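Local coordinates for dihydropteroate synthase (Xanthomonas albilineans, PDB 6Q62), which probably catalyses the condensation of 4-aminobenzoate with 6-hydroxymethyl-7,8-dihydropterin diphosphate to give 7,8-dihydropteroate, the precursor of folate derivatives, at residues D31-G36 and V42-A47; E77-R82 and V100-P105; A11-T16 and R89-T94. One frame throughout, in Å; residues are numbered along the deposited sequence.

Contact 1: D31-G36 and V42-A47. With ICB (1H-indole-2-carboxylic acid), chain G.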
loop_
_atom_site.group_PDB
_atom_site.type_symbol
_atom_site.label_atom_id
_atom_site.label_comp_id
_atom_site.label_asym_id
_atom_site.label_seq_id
_atom_site.Cartn_x
_atom_site.Cartn_y
_atom_site.Cartn_z
ATOM N N ASP A 31 -3.650 -13.086 -25.441
ATOM C CA ASP A 31 -4.593 -13.106 -24.307
ATOM C C ASP A 31 -4.391 -11.939 -23.320
ATOM O O ASP A 31 -5.271 -11.666 -22.502
ATOM C CB ASP A 31 -4.569 -14.465 -23.580
ATOM N N SER A 32 -3.255 -11.228 -23.421
ATOM C CA SER A 32 -2.988 -10.076 -22.571
ATOM C C SER A 32 -3.797 -8.842 -22.983
ATOM O O SER A 32 -3.932 -7.922 -22.172
ATOM C CB SER A 32 -1.499 -9.745 -22.555
ATOM O OG SER A 32 -0.783 -10.684 -21.773
ATOM N N PHE A 33 -4.332 -8.819 -24.234
ATOM C CA PHE A 33 -5.060 -7.665 -24.787
ATOM C C PHE A 33 -6.460 -8.013 -25.304
ATOM O O PHE A 33 -6.698 -9.150 -25.676
ATOM C CB PHE A 33 -4.218 -6.987 -25.898
ATOM C CG PHE A 33 -2.763 -6.849 -25.518
ATOM C CD1 PHE A 33 -2.360 -5.910 -24.570
ATOM C CD2 PHE A 33 -1.800 -7.700 -26.057
ATOM C CE1 PHE A 33 -1.016 -5.806 -24.192
ATOM C CE2 PHE A 33 -0.456 -7.599 -25.675
ATOM C CZ PHE A 33 -0.075 -6.653 -24.749
ATOM N N SER A 34 -7.368 -7.021 -25.351
ATOM C CA SER A 34 -8.744 -7.208 -25.844
ATOM C C SER A 34 -9.012 -6.351 -27.083
ATOM O O SER A 34 -10.130 -6.345 -27.606
ATOM C CB SER A 34 -9.748 -6.861 -24.741
ATOM O OG SER A 34 -9.582 -5.524 -24.295
ATOM N N ASP A 35 -7.992 -5.620 -27.548
ATOM C CA ASP A 35 -8.075 -4.728 -28.701
ATOM C C ASP A 35 -7.504 -5.343 -30.001
ATOM O O ASP A 35 -7.216 -4.606 -30.941
ATOM C CB ASP A 35 -7.351 -3.411 -28.382
ATOM C CG ASP A 35 -5.840 -3.514 -28.123
ATOM O OD1 ASP A 35 -5.305 -4.649 -28.113
ATOM O OD2 ASP A 35 -5.194 -2.456 -27.943
ATOM N N GLY A 36 -7.355 -6.671 -30.033
ATOM C CA GLY A 36 -6.809 -7.384 -31.173
ATOM C C GLY A 36 -7.558 -7.271 -32.489
ATOM O O GLY A 36 -6.963 -7.523 -33.542
ATOM N N VAL A 42 2.079 -7.155 -30.862
ATOM C CA VAL A 42 3.311 -6.392 -30.710
ATOM C C VAL A 42 2.996 -4.917 -30.402
ATOM O O VAL A 42 3.532 -4.392 -29.432
ATOM C CB VAL A 42 4.244 -6.571 -31.940
ATOM C CG1 VAL A 42 5.325 -5.502 -31.966
ATOM C CG2 VAL A 42 4.851 -7.961 -31.953
ATOM N N GLU A 43 2.127 -4.272 -31.197
ATOM C CA GLU A 43 1.816 -2.860 -30.991
ATOM C C GLU A 43 1.153 -2.608 -29.634
ATOM O O GLU A 43 1.439 -1.584 -28.995
ATOM C CB GLU A 43 1.016 -2.276 -32.159
ATOM C CG GLU A 43 -0.449 -2.031 -31.933
ATOM C CD GLU A 43 -1.112 -1.512 -33.183
ATOM O OE1 GLU A 43 -1.096 -0.281 -33.396
ATOM O OE2 GLU A 43 -1.628 -2.340 -33.966
ATOM N N ALA A 44 0.281 -3.538 -29.189
ATOM C CA ALA A 44 -0.374 -3.398 -27.875
ATOM C C ALA A 44 0.661 -3.539 -26.720
ATOM O O ALA A 44 0.586 -2.803 -25.736
ATOM C CB ALA A 44 -1.465 -4.446 -27.736
ATOM N N ALA A 45 1.629 -4.460 -26.856
ATOM C CA ALA A 45 2.681 -4.654 -25.839
ATOM C C ALA A 45 3.621 -3.441 -25.788
ATOM O O ALA A 45 3.987 -2.979 -24.683
ATOM C CB ALA A 45 3.471 -5.913 -26.151
ATOM N N VAL A 46 3.953 -2.879 -26.961
ATOM C CA VAL A 46 4.828 -1.706 -27.028
ATOM C C VAL A 46 4.106 -0.534 -26.352
ATOM O O VAL A 46 4.674 0.085 -25.462
ATOM C CB VAL A 46 5.280 -1.384 -28.468
ATOM C CG1 VAL A 46 5.958 -0.020 -28.560
ATOM C CG2 VAL A 46 6.209 -2.485 -29.001
ATOM N N ALA A 47 2.843 -0.271 -26.723
ATOM C CA ALA A 47 2.080 0.816 -26.089
ATOM C C ALA A 47 1.988 0.610 -24.566
ATOM O O ALA A 47 2.119 1.573 -23.802
ATOM C CB ALA A 47 0.689 0.905 -26.703
HETATM C C10 ICB G . -9.660 -10.203 -30.962
HETATM C C01 ICB G . -14.432 -8.040 -34.127
HETATM C C02 ICB G . -14.277 -9.262 -34.801
HETATM C C03 ICB G . -13.280 -10.162 -34.437
HETATM C C04 ICB G . -12.445 -9.835 -33.371
HETATM C C05 ICB G . -12.603 -8.601 -32.649
HETATM C C06 ICB G . -13.603 -7.706 -33.054
HETATM C C07 ICB G . -11.627 -8.599 -31.615
HETATM C C08 ICB G . -10.899 -9.765 -31.726
HETATM N N09 ICB G . -11.394 -10.529 -32.788
HETATM O O11 ICB G . -9.178 -11.332 -31.197
HETATM O O12 ICB G . -9.231 -9.365 -30.148
#
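With CG turned beside the backbone N and opposite the carbonyl carbon (chi1 -43°), F33 lays its ring against the helix turn at A44 and A45. The methyl of A44 sits over the centre of one ring face: its CB lies 3.5 Å from the centroid and 10° off the ring normal, a CH-pi contact. The far end of the ring reaches further along the helix, and F33 CZ comes within 3.9 Å of A45 CB. S32 CB lies over the opposite face, so the phenyl group is held between its own chain neighbour and the helix. The two segments join the loop that follows strand 21-27, the first strand of the TIM-barrel sheet, to the start of the next helix, 41-54, which packs on the outside of the barrel. D35 adds a smaller contact, its OD1 3.9 Å from A44 CB; CG stands between the backbone N and the carbonyl carbon (chi1 64°), on a CB that already points toward the helix. Beyond A45, the side chains of V26 and V86 continue the packing into strand 21-27 and helix 76-93. On the other flank of the loop, the backbone N of G36 lies 3.3 Å from O12 of the bound indole-2-carboxylic acid.

Contact 2: E77-R82 and V100-P105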
loop_
_atom_site.group_PDB
_atom_site.type_symbol
_atom_site.label_atom_id
_atom_site.label_comp_id
_atom_site.label_asym_id
_atom_site.label_seq_id
_atom_site.Cartn_x
_atom_site.Cartn_y
_atom_site.Cartn_z
ATOM N N GLU A 77 10.113 -20.371 -31.942
ATOM C CA GLU A 77 9.881 -19.465 -33.063
ATOM C C GLU A 77 8.761 -18.469 -32.759
ATOM O O GLU A 77 8.885 -17.284 -33.094
ATOM C CB GLU A 77 9.506 -20.283 -34.317
ATOM C CG GLU A 77 9.605 -19.514 -35.603
ATOM C CD GLU A 77 9.045 -20.346 -36.736
ATOM O OE1 GLU A 77 9.852 -20.911 -37.507
ATOM O OE2 GLU A 77 7.800 -20.468 -36.831
ATOM N N GLU A 78 7.690 -18.943 -32.095
ATOM C CA GLU A 78 6.576 -18.074 -31.695
ATOM C C GLU A 78 7.030 -17.079 -30.588
ATOM O O GLU A 78 6.641 -15.914 -30.614
ATOM C CB GLU A 78 5.378 -18.917 -31.208
ATOM C CG GLU A 78 4.138 -18.105 -30.829
ATOM C CD GLU A 78 3.601 -17.114 -31.851
ATOM O OE1 GLU A 78 3.730 -17.371 -33.072
ATOM O OE2 GLU A 78 3.042 -16.075 -31.426
ATOM N N GLU A 79 7.840 -17.547 -29.620
ATOM C CA GLU A 79 8.332 -16.689 -28.544
ATOM C C GLU A 79 9.192 -15.560 -29.157
ATOM O O GLU A 79 9.021 -14.398 -28.766
ATOM C CB GLU A 79 9.150 -17.515 -27.548
ATOM C CG GLU A 79 9.505 -16.736 -26.288
ATOM C CD GLU A 79 10.256 -17.561 -25.265
ATOM O OE1 GLU A 79 10.527 -18.746 -25.562
ATOM O OE2 GLU A 79 10.597 -17.025 -24.182
ATOM N N LEU A 80 10.039 -15.887 -30.172
ATOM C CA LEU A 80 10.853 -14.860 -30.838
ATOM C C LEU A 80 9.986 -13.866 -31.584
ATOM O O LEU A 80 10.239 -12.660 -31.539
ATOM C CB LEU A 80 11.849 -15.518 -31.817
ATOM C CG LEU A 80 12.982 -16.318 -31.175
ATOM C CD1 LEU A 80 13.714 -17.177 -32.249
ATOM C CD2 LEU A 80 13.969 -15.374 -30.465
ATOM N N ARG A 81 8.947 -14.369 -32.278
ATOM C CA ARG A 81 7.995 -13.543 -33.049
ATOM C C ARG A 81 7.303 -12.525 -32.129
ATOM O O ARG A 81 6.972 -11.433 -32.558
ATOM C CB ARG A 81 6.954 -14.476 -33.704
ATOM C CG ARG A 81 6.070 -13.918 -34.788
ATOM C CD ARG A 81 5.314 -15.093 -35.404
ATOM N NE ARG A 81 6.223 -15.854 -36.251
ATOM C CZ ARG A 81 6.433 -17.165 -36.203
ATOM N NH1 ARG A 81 5.730 -17.933 -35.376
ATOM N NH2 ARG A 81 7.295 -17.727 -37.029
ATOM N N ARG A 82 7.101 -12.891 -30.865
ATOM C CA ARG A 82 6.492 -11.996 -29.890
ATOM C C ARG A 82 7.473 -11.009 -29.294
ATOM O O ARG A 82 7.212 -9.820 -29.334
ATOM C CB ARG A 82 5.871 -12.809 -28.758
ATOM C CG ARG A 82 4.681 -13.633 -29.229
ATOM C CD ARG A 82 4.298 -14.648 -28.182
ATOM N NE ARG A 82 3.160 -15.446 -28.652
ATOM C CZ ARG A 82 2.463 -16.280 -27.887
ATOM N NH1 ARG A 82 2.747 -16.403 -26.595
ATOM N NH2 ARG A 82 1.451 -16.966 -28.396
ATOM N N VAL A 100 14.461 -9.452 -20.601
ATOM C CA VAL A 100 13.719 -10.441 -21.361
ATOM C C VAL A 100 13.410 -11.597 -20.410
ATOM O O VAL A 100 14.330 -12.167 -19.777
ATOM C CB VAL A 100 14.426 -10.889 -22.674
ATOM C CG1 VAL A 100 15.828 -11.483 -22.416
ATOM C CG2 VAL A 100 13.541 -11.854 -23.477
ATOM N N ASP A 101 12.141 -11.921 -20.281
ATOM C CA ASP A 101 11.687 -12.994 -19.399
ATOM C C ASP A 101 11.576 -14.276 -20.239
ATOM O O ASP A 101 10.582 -14.493 -20.960
ATOM C CB ASP A 101 10.336 -12.575 -18.809
ATOM C CG ASP A 101 9.633 -13.528 -17.892
ATOM O OD1 ASP A 101 10.087 -14.668 -17.761
ATOM O OD2 ASP A 101 8.612 -13.128 -17.303
ATOM N N THR A 102 12.642 -15.081 -20.211
ATOM C CA THR A 102 12.701 -16.323 -20.991
ATOM C C THR A 102 13.619 -17.315 -20.289
ATOM O O THR A 102 14.512 -16.887 -19.550
ATOM C CB THR A 102 13.214 -16.032 -22.404
ATOM O OG1 THR A 102 13.131 -17.238 -23.197
ATOM C CG2 THR A 102 14.667 -15.488 -22.433
ATOM N N PHE A 103 13.425 -18.616 -20.541
ATOM C CA PHE A 103 14.343 -19.632 -20.035
ATOM C C PHE A 103 15.122 -20.251 -21.204
ATOM O O PHE A 103 15.938 -21.147 -20.976
ATOM C CB PHE A 103 13.620 -20.741 -19.236
ATOM C CG PHE A 103 12.483 -21.436 -19.929
ATOM C CD1 PHE A 103 12.717 -22.505 -20.793
ATOM C CD2 PHE A 103 11.172 -21.062 -19.678
ATOM C CE1 PHE A 103 11.652 -23.144 -21.448
ATOM C CE2 PHE A 103 10.107 -21.721 -20.314
ATOM C CZ PHE A 103 10.359 -22.754 -21.191
ATOM N N LYS A 104 14.870 -19.787 -22.447
ATOM C CA LYS A 104 15.494 -20.389 -23.634
ATOM C C LYS A 104 16.727 -19.652 -24.082
ATOM O O LYS A 104 16.628 -18.463 -24.400
ATOM C CB LYS A 104 14.465 -20.485 -24.772
ATOM C CG LYS A 104 13.249 -21.330 -24.412
ATOM C CD LYS A 104 12.320 -21.459 -25.628
ATOM C CE LYS A 104 11.049 -22.226 -25.346
ATOM N NZ LYS A 104 10.018 -21.323 -24.790
ATOM N N PRO A 105 17.897 -20.340 -24.167
ATOM C CA PRO A 105 19.125 -19.646 -24.578
ATOM C C PRO A 105 19.054 -18.966 -25.915
ATOM O O PRO A 105 19.661 -17.919 -26.072
ATOM C CB PRO A 105 20.203 -20.730 -24.570
ATOM C CG PRO A 105 19.465 -22.026 -24.463
ATOM C CD PRO A 105 18.163 -21.741 -23.806
HETATM O O HOH W 1 9.873 -14.494 -23.562
HETATM O O HOH W 2 10.729 -18.764 -22.131
#
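E79 reaches from helix 76-93 to T102 and K104 with an almost fully extended side chain. CG stands opposite the backbone N (chi1 -171°) and the chain continues straight to CD, which carries the carboxylate clear of the helix and into the turn that follows strand 98-101. Its two oxygens take different partners. OE1 receives K104 NZ at 2.7 Å in a salt bridge, approached on the syn side but 34° out of the carboxylate plane. OE2 accepts from T102 OG1, also at 2.7 Å, with the hydroxyl above that plane. Two waters donate to OE2 as well: water 1 passes on to the backbone O of D101, and water 2 accepts from the backbone N of F103. The buried carboxylate is therefore gripped by four bonds, one on OE1 and three on OE2, which should fix its rotation and probably stabilise its negative charge.

K104 runs out extended until its last torsion, where chi4 of 86° folds NZ back onto OE1; its CD passes 3.3 Å from the same oxygen. NZ also pairs with E65 and bonds to the backbone O of V74, so the ammonium also ties in the loop that leads from strand 59-63 to this helix. T102 OG1 plays two parts, giving its proton to E79 while accepting from K104 N at 3.2 Å. Along the same helix, R81 bridges E77 and E78, and E78 in turn holds R82 NE.

That second bond of the T102 hydroxyl defines an ST turn, closing the strand just before K104 takes the N-cap position of helix 105-114. The whole is a beta-alpha connection at the C-terminal end of a TIM-barrel strand, beside D101 of the pocket that binds 6-chloroguanine.

Contact 3: A11-T16 and R89-T94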
loop_
_atom_site.group_PDB
_atom_site.type_symbol
_atom_site.label_atom_id
_atom_site.label_comp_id
_atom_site.label_asym_id
_atom_site.label_seq_id
_atom_site.Cartn_x
_atom_site.Cartn_y
_atom_site.Cartn_z
ATOM N N ALA A 11 23.390 -3.552 -20.481
ATOM C CA ALA A 11 23.820 -3.248 -21.850
ATOM C C ALA A 11 23.949 -1.737 -22.082
ATOM O O ALA A 11 23.417 -1.201 -23.056
ATOM C CB ALA A 11 22.874 -3.893 -22.873
ATOM N N GLY A 12 24.575 -1.056 -21.127
ATOM C CA GLY A 12 24.790 0.387 -21.213
ATOM C C GLY A 12 23.780 1.234 -20.472
ATOM O O GLY A 12 24.045 2.420 -20.230
ATOM N N ARG A 13 22.607 0.639 -20.099
ATOM C CA ARG A 13 21.562 1.340 -19.331
ATOM C C ARG A 13 21.740 0.942 -17.895
ATOM O O ARG A 13 21.671 -0.250 -17.560
ATOM C CB ARG A 13 20.164 0.986 -19.849
ATOM C CG ARG A 13 19.968 1.524 -21.236
ATOM C CD ARG A 13 18.629 1.210 -21.820
ATOM N NE ARG A 13 18.602 1.715 -23.182
ATOM C CZ ARG A 13 17.513 1.851 -23.926
ATOM N NH1 ARG A 13 16.321 1.527 -23.439
ATOM N NH2 ARG A 13 17.605 2.326 -25.155
ATOM N N ILE A 14 22.033 1.929 -17.049
ATOM C CA ILE A 14 22.363 1.680 -15.650
ATOM C C ILE A 14 21.150 1.627 -14.752
ATOM O O ILE A 14 20.349 2.557 -14.733
ATOM C CB ILE A 14 23.419 2.690 -15.122
ATOM C CG1 ILE A 14 24.593 2.903 -16.139
ATOM C CG2 ILE A 14 23.924 2.283 -13.727
ATOM C CD1 ILE A 14 25.423 1.624 -16.572
ATOM N N LEU A 15 21.038 0.532 -13.997
ATOM C CA LEU A 15 19.995 0.335 -12.998
ATOM C C LEU A 15 20.707 0.420 -11.639
ATOM O O LEU A 15 21.483 -0.476 -11.296
ATOM C CB LEU A 15 19.336 -1.050 -13.192
ATOM C CG LEU A 15 18.223 -1.423 -12.214
ATOM C CD1 LEU A 15 17.016 -0.480 -12.369
ATOM C CD2 LEU A 15 17.800 -2.889 -12.391
ATOM N N THR A 16 20.464 1.498 -10.883
ATOM C CA THR A 16 21.099 1.697 -9.576
ATOM C C THR A 16 20.167 1.245 -8.464
ATOM O O THR A 16 19.079 1.804 -8.316
ATOM C CB THR A 16 21.554 3.161 -9.408
ATOM O OG1 THR A 16 22.261 3.556 -10.587
ATOM C CG2 THR A 16 22.432 3.355 -8.163
ATOM N N ARG A 89 11.378 -2.175 -30.695
ATOM C CA ARG A 89 10.612 -0.926 -30.598
ATOM C C ARG A 89 10.821 -0.219 -29.264
ATOM O O ARG A 89 11.039 0.994 -29.249
ATOM C CB ARG A 89 9.127 -1.183 -30.873
ATOM C CG ARG A 89 8.827 -1.366 -32.359
ATOM C CD ARG A 89 7.682 -2.336 -32.591
ATOM N NE ARG A 89 7.308 -2.444 -34.013
ATOM C CZ ARG A 89 7.881 -3.259 -34.899
ATOM N NH1 ARG A 89 8.869 -4.061 -34.533
ATOM N NH2 ARG A 89 7.471 -3.271 -36.159
ATOM N N LEU A 90 10.789 -0.966 -28.142
ATOM C CA LEU A 90 10.987 -0.355 -26.824
ATOM C C LEU A 90 12.411 0.176 -26.596
ATOM O O LEU A 90 12.565 1.194 -25.928
ATOM C CB LEU A 90 10.556 -1.300 -25.675
ATOM C CG LEU A 90 9.048 -1.536 -25.517
ATOM C CD1 LEU A 90 8.783 -2.582 -24.453
ATOM C CD2 LEU A 90 8.278 -0.224 -25.171
ATOM N N VAL A 91 13.439 -0.476 -27.151
ATOM C CA VAL A 91 14.819 0.012 -26.987
ATOM C C VAL A 91 14.984 1.381 -27.697
ATOM O O VAL A 91 15.686 2.257 -27.186
ATOM C CB VAL A 91 15.887 -1.049 -27.371
ATOM C CG1 VAL A 91 15.978 -1.267 -28.882
ATOM C CG2 VAL A 91 17.251 -0.699 -26.775
ATOM N N ALA A 92 14.263 1.576 -28.803
ATOM C CA ALA A 92 14.288 2.823 -29.574
ATOM C C ALA A 92 13.400 3.920 -28.942
ATOM O O ALA A 92 13.635 5.116 -29.176
ATOM C CB ALA A 92 13.820 2.552 -30.988
ATOM N N GLN A 93 12.349 3.527 -28.185
ATOM C CA GLN A 93 11.371 4.490 -27.669
ATOM C C GLN A 93 11.399 4.733 -26.157
ATOM O O GLN A 93 10.606 5.529 -25.656
ATOM C CB GLN A 93 9.969 4.072 -28.120
ATOM C CG GLN A 93 9.840 4.066 -29.646
ATOM C CD GLN A 93 8.510 3.581 -30.106
ATOM O OE1 GLN A 93 7.494 4.166 -29.773
ATOM N NE2 GLN A 93 8.498 2.516 -30.897
ATOM N N THR A 94 12.302 4.063 -25.428
ATOM C CA THR A 94 12.469 4.281 -23.999
ATOM C C THR A 94 13.952 4.371 -23.701
ATOM O O THR A 94 14.782 3.894 -24.480
ATOM C CB THR A 94 11.821 3.168 -23.116
ATOM O OG1 THR A 94 12.704 2.059 -23.081
ATOM C CG2 THR A 94 10.439 2.741 -23.563
#
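The guanidinium group of R13 has V91 CG2 over one face and the backbone O of V91 at its edge. The methyl comes to 3.4 Å from NH2, while V91 O lies nearly in the guanidinium plane, 11° out of it, and is bound by the same nitrogen. This R13 NH2 to V91 O hydrogen bond is 2.8 Å long with an N-H...O angle of 158°, and the donor sits in the carbonyl plane on a lone pair. T94 O approaches the group obliquely, 3.0 Å from NH1, and the side chains of R13 and T94 cross at about a right angle.

R13 reaches this position because its chain is extended from CG to NE after a first torsion that sets CG beside the backbone N (chi1 -67°). The length is needed, since R13 CA and V91 CA, the nearest such pair, are 10.3 Å apart. V91 points CG2 opposite its own backbone N, which brings that methyl over the guanidinium. T94, the first residue to leave the helical conformation, turns its hydroxyl back to L90 O at 3.0 Å, with OG1 above the carbonyl plane.

The strand belongs to the N-terminal hairpin of 7-10 and 13-16, which precedes the barrel, and the helix is 76-93, packed by L90 and V91 against strand 98-101. NH1 of R13 further donates to L96 O in the loop leading to that strand.

The carbonyls in the last turn of a helix lack the partners that those further back have along the chain. Here R13 supplies a charged donor to V91 O, and the positive group would probably also interact well with the negative end of the helix dipole.

From the N terminus, segment 11-16 of the hairpin comes first, and contact 3 later closes a long loop by returning helix 76-93 to it. Contact 1 is nested inside that loop: it closes a short one between strand 21-27 and the start of helix 41-54. Contact 2 opens only after contact 1 has closed, and it crosses contact 3, since 77-82 lies before 89-94 and 100-105 after it. Helix 76-93 is shared by contacts 2 and 3, its early turns facing the strand 98-101 turn and its last turn the hairpin. V42 and V46 of contact 1 also pack on this helix, so all three meet around it.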